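Signal recognition particle 54 kDa protein (Aeropyrum pernix, PDB 7EPK) is a multidomain SRP54-family subunit of the signal recognition particle, joining a helical bundle, a P-loop domain that holds GDP and a helical signal-peptide-binding domain. Local coordinates at residues A[67-70]-A[71-74]; A[92-95]-A[96-99]; A[417-420]-A[421-425]. All blocks are in the same frame, centred on the assembly; numbering follows the deposited sequence.

Contact 1. Residues A[67-70]-A[71-74]; sequences RDWM and IKIV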
loop_
_atom_site.group_PDB
_atom_site.type_symbol
_atom_site.label_atom_id
_atom_site.label_comp_id
_atom_site.label_asym_id
_atom_site.label_seq_id
_atom_site.Cartn_x
_atom_site.Cartn_y
_atom_site.Cartn_z
ATOM N N ARG A 67 23.361 3.519 -0.195
ATOM C CA ARG A 67 22.352 4.581 0.036
ATOM C C ARG A 67 20.998 4.077 -0.455
ATOM O O ARG A 67 20.030 4.147 0.329
ATOM C CB ARG A 67 22.730 5.887 -0.663
ATOM C CG ARG A 67 23.831 6.652 0.057
ATOM C CD ARG A 67 24.455 7.719 -0.825
ATOM N NE ARG A 67 25.774 8.039 -0.329
ATOM C CZ ARG A 67 26.085 9.170 0.256
ATOM N NH1 ARG A 67 25.169 10.115 0.364
ATOM N NH2 ARG A 67 27.309 9.357 0.730
ATOM N N ASP A 68 20.935 3.571 -1.690
ATOM C CA ASP A 68 19.665 3.070 -2.284
ATOM C C ASP A 68 19.060 2.059 -1.294
ATOM O O ASP A 68 17.843 2.121 -1.059
ATOM C CB ASP A 68 19.853 2.561 -3.724
ATOM C CG ASP A 68 20.152 3.657 -4.748
ATOM O OD1 ASP A 68 19.893 4.838 -4.432
ATOM O OD2 ASP A 68 20.662 3.329 -5.859
ATOM N N TRP A 69 19.879 1.225 -0.661
ATOM C CA TRP A 69 19.388 0.144 0.228
ATOM C C TRP A 69 18.856 0.742 1.523
ATOM O O TRP A 69 18.060 0.089 2.204
ATOM C CB TRP A 69 20.506 -0.850 0.541
ATOM C CG TRP A 69 20.064 -2.050 1.314
ATOM C CD1 TRP A 69 20.558 -2.477 2.512
ATOM C CD2 TRP A 69 19.052 -3.001 0.921
ATOM N NE1 TRP A 69 19.932 -3.640 2.891
ATOM C CE2 TRP A 69 18.996 -3.982 1.940
ATOM C CE3 TRP A 69 18.184 -3.119 -0.178
ATOM C CZ2 TRP A 69 18.111 -5.064 1.881
ATOM C CZ3 TRP A 69 17.314 -4.186 -0.234
ATOM C CH2 TRP A 69 17.280 -5.145 0.783
ATOM N N MET A 70 19.381 1.890 1.913
ATOM C CA MET A 70 19.062 2.469 3.237
ATOM C C MET A 70 17.716 3.179 3.102
ATOM O O MET A 70 16.914 3.039 4.023
ATOM C CB MET A 70 20.135 3.451 3.730
ATOM C CG MET A 70 19.866 3.959 5.129
ATOM S SD MET A 70 19.804 2.635 6.344
ATOM C CE MET A 70 19.757 3.637 7.828
ATOM N N ILE A 71 17.488 3.896 2.002
ATOM C CA ILE A 71 16.193 4.579 1.753
ATOM C C ILE A 71 15.099 3.510 1.607
ATOM O O ILE A 71 14.000 3.720 2.139
ATOM C CB ILE A 71 16.287 5.509 0.540
ATOM C CG1 ILE A 71 17.248 6.659 0.816
ATOM C CG2 ILE A 71 14.905 6.021 0.152
ATOM C CD1 ILE A 71 16.866 7.462 2.040
ATOM N N LYS A 72 15.407 2.394 0.953
ATOM C CA LYS A 72 14.471 1.255 0.779
ATOM C C LYS A 72 14.070 0.729 2.161
ATOM O O LYS A 72 12.950 0.215 2.290
ATOM C CB LYS A 72 15.139 0.186 -0.089
ATOM C CG LYS A 72 14.509 -1.200 -0.080
ATOM C CD LYS A 72 13.349 -1.358 -1.020
ATOM C CE LYS A 72 13.242 -2.778 -1.513
ATOM N NZ LYS A 72 13.551 -3.737 -0.423
ATOM N N ILE A 73 14.956 0.834 3.146
ATOM C CA ILE A 73 14.697 0.400 4.547
ATOM C C ILE A 73 13.924 1.501 5.284
ATOM O O ILE A 73 13.062 1.156 6.120
ATOM C CB ILE A 73 16.006 0.051 5.275
ATOM C CG1 ILE A 73 16.541 -1.317 4.838
ATOM C CG2 ILE A 73 15.801 0.126 6.779
ATOM C CD1 ILE A 73 17.821 -1.753 5.551
ATOM N N VAL A 74 14.220 2.775 5.012
ATOM C CA VAL A 74 13.556 3.918 5.710
ATOM C C VAL A 74 12.079 3.925 5.279
ATOM O O VAL A 74 11.208 3.785 6.148
ATOM C CB VAL A 74 14.310 5.239 5.452
ATOM C CG1 VAL A 74 13.510 6.478 5.811
ATOM C CG2 VAL A 74 15.635 5.248 6.207
#

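Contact 2. Residues A[92-95]-A[96-99]; sequences PPKT and PWIV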
loop_
_atom_site.group_PDB
_atom_site.type_symbol
_atom_site.label_atom_id
_atom_site.label_comp_id
_atom_site.label_asym_id
_atom_site.label_seq_id
_atom_site.Cartn_x
_atom_site.Cartn_y
_atom_site.Cartn_z
ATOM N N PRO A 92 -16.853 -1.633 1.247
ATOM C CA PRO A 92 -17.327 -2.425 2.373
ATOM C C PRO A 92 -17.438 -3.871 1.947
ATOM O O PRO A 92 -17.765 -4.118 0.805
ATOM C CB PRO A 92 -18.738 -1.893 2.652
ATOM C CG PRO A 92 -19.162 -1.372 1.317
ATOM C CD PRO A 92 -17.907 -0.733 0.765
ATOM N N PRO A 93 -17.226 -4.844 2.852
ATOM C CA PRO A 93 -17.246 -6.257 2.478
ATOM C C PRO A 93 -18.643 -6.853 2.368
ATOM O O PRO A 93 -18.689 -8.010 2.092
ATOM C CB PRO A 93 -16.596 -6.960 3.666
ATOM C CG PRO A 93 -17.000 -6.067 4.833
ATOM C CD PRO A 93 -16.975 -4.644 4.286
ATOM N N LYS A 94 -19.703 -6.085 2.643
ATOM C CA LYS A 94 -21.079 -6.650 2.734
ATOM C C LYS A 94 -22.165 -5.607 2.394
ATOM O O LYS A 94 -21.966 -4.371 2.593
ATOM C CB LYS A 94 -21.281 -7.346 4.086
ATOM C CG LYS A 94 -22.598 -7.078 4.790
ATOM C CD LYS A 94 -22.487 -6.707 6.247
ATOM C CE LYS A 94 -23.396 -5.566 6.666
ATOM N NZ LYS A 94 -24.606 -6.047 7.368
ATOM N N THR A 95 -23.300 -6.187 1.963
ATOM C CA THR A 95 -24.436 -5.653 1.162
ATOM C C THR A 95 -24.833 -4.297 1.716
ATOM O O THR A 95 -24.422 -3.323 1.080
ATOM C CB THR A 95 -25.566 -6.698 1.079
ATOM O OG1 THR A 95 -25.003 -7.985 0.790
ATOM C CG2 THR A 95 -26.637 -6.336 0.067
ATOM N N PRO A 96 -25.601 -4.191 2.852
ATOM C CA PRO A 96 -25.876 -2.912 3.510
ATOM C C PRO A 96 -24.811 -2.639 4.584
ATOM O O PRO A 96 -24.608 -3.472 5.500
ATOM C CB PRO A 96 -27.264 -3.073 4.157
ATOM C CG PRO A 96 -27.425 -4.572 4.333
ATOM C CD PRO A 96 -26.280 -5.265 3.591
ATOM N N TRP A 97 -24.188 -1.469 4.483
ATOM C CA TRP A 97 -23.040 -1.077 5.337
ATOM C C TRP A 97 -23.345 0.219 6.090
ATOM O O TRP A 97 -23.262 1.304 5.449
ATOM C CB TRP A 97 -21.768 -0.930 4.499
ATOM C CG TRP A 97 -20.532 -0.842 5.340
ATOM C CD1 TRP A 97 -19.759 0.257 5.581
ATOM C CD2 TRP A 97 -19.942 -1.930 6.064
ATOM N NE1 TRP A 97 -18.692 -0.090 6.374
ATOM C CE2 TRP A 97 -18.786 -1.423 6.690
ATOM C CE3 TRP A 97 -20.263 -3.281 6.215
ATOM C CZ2 TRP A 97 -17.992 -2.219 7.508
ATOM C CZ3 TRP A 97 -19.473 -4.069 7.015
ATOM C CH2 TRP A 97 -18.358 -3.538 7.658
ATOM N N ILE A 98 -23.615 0.111 7.402
ATOM C CA ILE A 98 -24.022 1.278 8.231
ATOM C C ILE A 98 -22.785 1.892 8.908
ATOM O O ILE A 98 -22.120 1.206 9.720
ATOM C CB ILE A 98 -25.138 0.890 9.219
ATOM C CG1 ILE A 98 -26.196 -0.033 8.598
ATOM C CG2 ILE A 98 -25.787 2.137 9.797
ATOM C CD1 ILE A 98 -26.786 0.468 7.302
ATOM N N VAL A 99 -22.519 3.167 8.619
ATOM C CA VAL A 99 -21.338 3.918 9.132
ATOM C C VAL A 99 -21.781 4.975 10.141
ATOM O O VAL A 99 -22.371 5.978 9.706
ATOM C CB VAL A 99 -20.592 4.611 7.986
ATOM C CG1 VAL A 99 -19.344 5.287 8.496
ATOM C CG2 VAL A 99 -20.261 3.643 6.867
#

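Contact 3. Residues A[417-420]-A[421-425]; sequences YKNL and KTMMK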
loop_
_atom_site.group_PDB
_atom_site.type_symbol
_atom_site.label_atom_id
_atom_site.label_comp_id
_atom_site.label_asym_id
_atom_site.label_seq_id
_atom_site.Cartn_x
_atom_site.Cartn_y
_atom_site.Cartn_z
ATOM N N TYR A 417 19.879 -26.742 -24.580
ATOM C CA TYR A 417 20.543 -27.375 -23.419
ATOM C C TYR A 417 21.847 -28.011 -23.922
ATOM O O TYR A 417 22.913 -27.526 -23.524
ATOM C CB TYR A 417 19.545 -28.294 -22.708
ATOM C CG TYR A 417 20.163 -29.337 -21.817
ATOM C CD1 TYR A 417 20.569 -29.049 -20.527
ATOM C CD2 TYR A 417 20.361 -30.623 -22.283
ATOM C CE1 TYR A 417 21.153 -30.021 -19.726
ATOM C CE2 TYR A 417 20.937 -31.605 -21.498
ATOM C CZ TYR A 417 21.329 -31.306 -20.213
ATOM O OH TYR A 417 21.851 -32.316 -19.463
ATOM N N LYS A 418 21.778 -29.000 -24.825
ATOM C CA LYS A 418 22.978 -29.747 -25.316
ATOM C C LYS A 418 23.974 -28.760 -25.929
ATOM O O LYS A 418 25.172 -28.856 -25.612
ATOM C CB LYS A 418 22.630 -30.813 -26.360
ATOM C CG LYS A 418 21.733 -31.954 -25.885
ATOM C CD LYS A 418 21.025 -32.663 -27.039
ATOM C CE LYS A 418 19.902 -33.595 -26.632
ATOM N NZ LYS A 418 19.116 -34.028 -27.814
ATOM N N ASN A 419 23.489 -27.847 -26.772
ATOM C CA ASN A 419 24.354 -26.943 -27.572
ATOM C C ASN A 419 25.120 -26.031 -26.606
ATOM O O ASN A 419 26.346 -25.905 -26.772
ATOM C CB ASN A 419 23.566 -26.188 -28.649
ATOM C CG ASN A 419 24.338 -26.051 -29.943
ATOM O OD1 ASN A 419 25.360 -25.370 -29.993
ATOM N ND2 ASN A 419 23.860 -26.701 -30.992
ATOM N N LEU A 420 24.439 -25.446 -25.617
ATOM C CA LEU A 420 25.101 -24.620 -24.575
ATOM C C LEU A 420 26.159 -25.489 -23.906
ATOM O O LEU A 420 27.318 -25.057 -23.862
ATOM C CB LEU A 420 24.086 -24.090 -23.556
ATOM C CG LEU A 420 23.561 -22.673 -23.807
ATOM C CD1 LEU A 420 24.654 -21.638 -23.561
ATOM C CD2 LEU A 420 22.993 -22.521 -25.218
ATOM N N LYS A 421 25.774 -26.695 -23.476
ATOM C CA LYS A 421 26.611 -27.599 -22.633
ATOM C C LYS A 421 27.916 -27.987 -23.342
ATOM O O LYS A 421 28.954 -28.098 -22.639
ATOM C CB LYS A 421 25.856 -28.872 -22.259
ATOM C CG LYS A 421 26.669 -29.789 -21.368
ATOM C CD LYS A 421 25.879 -30.334 -20.232
ATOM C CE LYS A 421 24.781 -31.265 -20.690
ATOM N NZ LYS A 421 24.386 -32.165 -19.583
ATOM N N THR A 422 27.849 -28.218 -24.661
ATOM C CA THR A 422 29.005 -28.536 -25.545
ATOM C C THR A 422 30.026 -27.398 -25.461
ATOM O O THR A 422 31.147 -27.661 -25.014
ATOM C CB THR A 422 28.583 -28.754 -27.008
ATOM O OG1 THR A 422 27.530 -29.717 -27.115
ATOM C CG2 THR A 422 29.741 -29.216 -27.863
ATOM N N MET A 423 29.625 -26.185 -25.845
ATOM C CA MET A 423 30.520 -25.006 -26.022
ATOM C C MET A 423 31.452 -24.840 -24.811
ATOM O O MET A 423 32.667 -24.610 -25.026
ATOM C CB MET A 423 29.707 -23.719 -26.204
ATOM C CG MET A 423 28.837 -23.723 -27.437
ATOM S SD MET A 423 27.784 -22.272 -27.477
ATOM C CE MET A 423 26.429 -22.878 -28.482
ATOM N N MET A 424 30.914 -24.956 -23.591
ATOM C CA MET A 424 31.628 -24.621 -22.327
ATOM C C MET A 424 32.559 -25.776 -21.921
ATOM O O MET A 424 33.076 -25.739 -20.788
ATOM C CB MET A 424 30.629 -24.304 -21.206
ATOM C CG MET A 424 30.131 -22.855 -21.210
ATOM S SD MET A 424 29.292 -22.314 -22.741
ATOM C CE MET A 424 30.571 -21.299 -23.477
ATOM N N LYS A 425 32.784 -26.744 -22.819
ATOM C CA LYS A 425 33.806 -27.817 -22.671
ATOM C C LYS A 425 35.131 -27.341 -23.292
ATOM O O LYS A 425 36.173 -27.917 -22.932
ATOM C CB LYS A 425 33.296 -29.131 -23.279
ATOM C CG LYS A 425 34.251 -30.325 -23.232
ATOM C CD LYS A 425 34.797 -30.664 -21.853
ATOM C CE LYS A 425 36.108 -31.427 -21.902
ATOM N NZ LYS A 425 36.869 -31.295 -20.634
#

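Contact 1. Residues A[67-70]-A[71-74]
Ile-71 N reaches back to Arg-67 O over 3.1 Å and Lys-72 N to Asp-68 O over 3.2 Å, the i to i+4 bonds of one continuous helix. Arg-67 O also takes the amide of Met-70, so two backbone donors grip it. Val-74 N bonds Met-70 O at 2.9 Å, whereas Ile-73 N divides itself between Trp-69 O and Met-70 O, both weak. The turns belong to helix 66-81 of the N-terminal helical bundle, where Met-70 fits between Phe-12, Tyr-19, Val-23 and Ile-51, and Ile-71 faces Phe-12 and Leu-13; Asp-68 turns elsewhere, into a salt bridge with Arg-302 of helix 293-320. On the more open flank, the Trp-69 indole stands out from the helix and leans toward the next turn, its CG anti to the backbone N (chi1 -174°), which brings it to Lys-72 and Ile-73. There the CD1 methyl of Ile-73 makes an off-centre CH-pi contact, 4.3 Å from the centroid of the Trp-69 five-membered ring. Lys-72 meets the benzo end instead, with its CG 4.1 Å from CZ3 of Trp-69. Bends at chi2 and chi4 leave Lys-72 NZ 3.8 Å from CZ3 of Trp-69, oblique to the ring, while its charge pairs with Glu-76, one turn on.

Contact 2. Residues A[92-95]-A[96-99]
Trp-97 folds back over Pro-92 and Pro-93, five and four residues earlier in the chain, which together cover one face of its indole. Its CB starts the contact, 3.7 Å from CB of Pro-92. At the next atom, CG of Trp-97 comes to 3.4 Å from the same Pro-92 CB. That carbon stands over the five-membered ring in a CH-pi contact, 3.6 Å from its centroid and 20° off the normal. A chi1 of -167° puts CG anti to the backbone N of Trp-97 and lays the ring against the incoming loop. Farther out, CZ3 of Trp-97 meets Pro-93 CD at 3.7 Å. Pro-93 CD, the ring carbon bonded to the peptide nitrogen, makes a second CH-pi contact over the six-membered ring, 3.9 Å from its centroid. The two pyrrolidines therefore share the indole between them, one to each ring. Along the pyrrole side, NE1 of Trp-97 gives its hydrogen to Glu-212 OE1, a bond that, with the prolines on the face, probably helps to set the rotation of the indole. The Trp-97 backbone pairs with Glu-179 and Val-181, which places this proline-tryptophan packing at the entry of strand 97-102, the strand that runs into the P-loop of the GTPase-domain sheet.

Contact 3. Residues A[417-420]-A[421-425]
The side chains of Tyr-417 and Lys-421 run alongside each other in a common direction, one turn apart on helix 409-423 of the helical signal-peptide-binding domain. Lys-421 NZ donates to Tyr-417 OH; the modelled 2.5 Å is short, and at this resolution its exact length should not be pressed. The lysine chain bends at chi2 and chi3, and its CE passes 3.5 Å from CZ of Tyr-417, so methylene carbon as well as ammonium packs beside the phenol. Glu-389 OE1 is a further partner of Tyr-417 OH, and its carboxylate probably helps to balance the lysine charge. In the backbone below, Lys-421 N bonds Tyr-417 O at 3.0 Å, the i to i+4 bond of the turn that carries both side chains. On the next residues, Lys-418 O is held twice by Thr-422: its N approaches at 2.9 Å, and its OG1, also at 2.9 Å, comes from above the carbonyl plane. The OG1 arm can turn back because it lies beside the backbone N of Thr-422 (chi1 -52°). Leu-420 turns to Ile-324 and to Val-319 of helix 293-320. Met-424, which leaves helical geometry, meets Val-319 too and brings its SD to 3.6 Å from Leu-420 O.

The three contacts follow one another along the chain and sample its three family regions: the helical bundle, the GTPase domain and the signal-peptide-binding domain. None touches another. Contacts 1 and 2 have centres 40 Å apart and lie on opposite sides of the chain's centre, while contacts 2 and 3 are the farthest separated, with centres 62 Å apart and nearest atoms about 50 Å apart. Contacts 1 and 3, about 30 Å apart at their nearest atoms, are bridged by helix 293-320, whose Leu-299 meets contact 1 and whose Val-319 meets contact 3. Contact 2 alone sits on an element leading to the nucleotide: strand 97-102 precedes the GDP pocket, whose residues fall between 104 and 273.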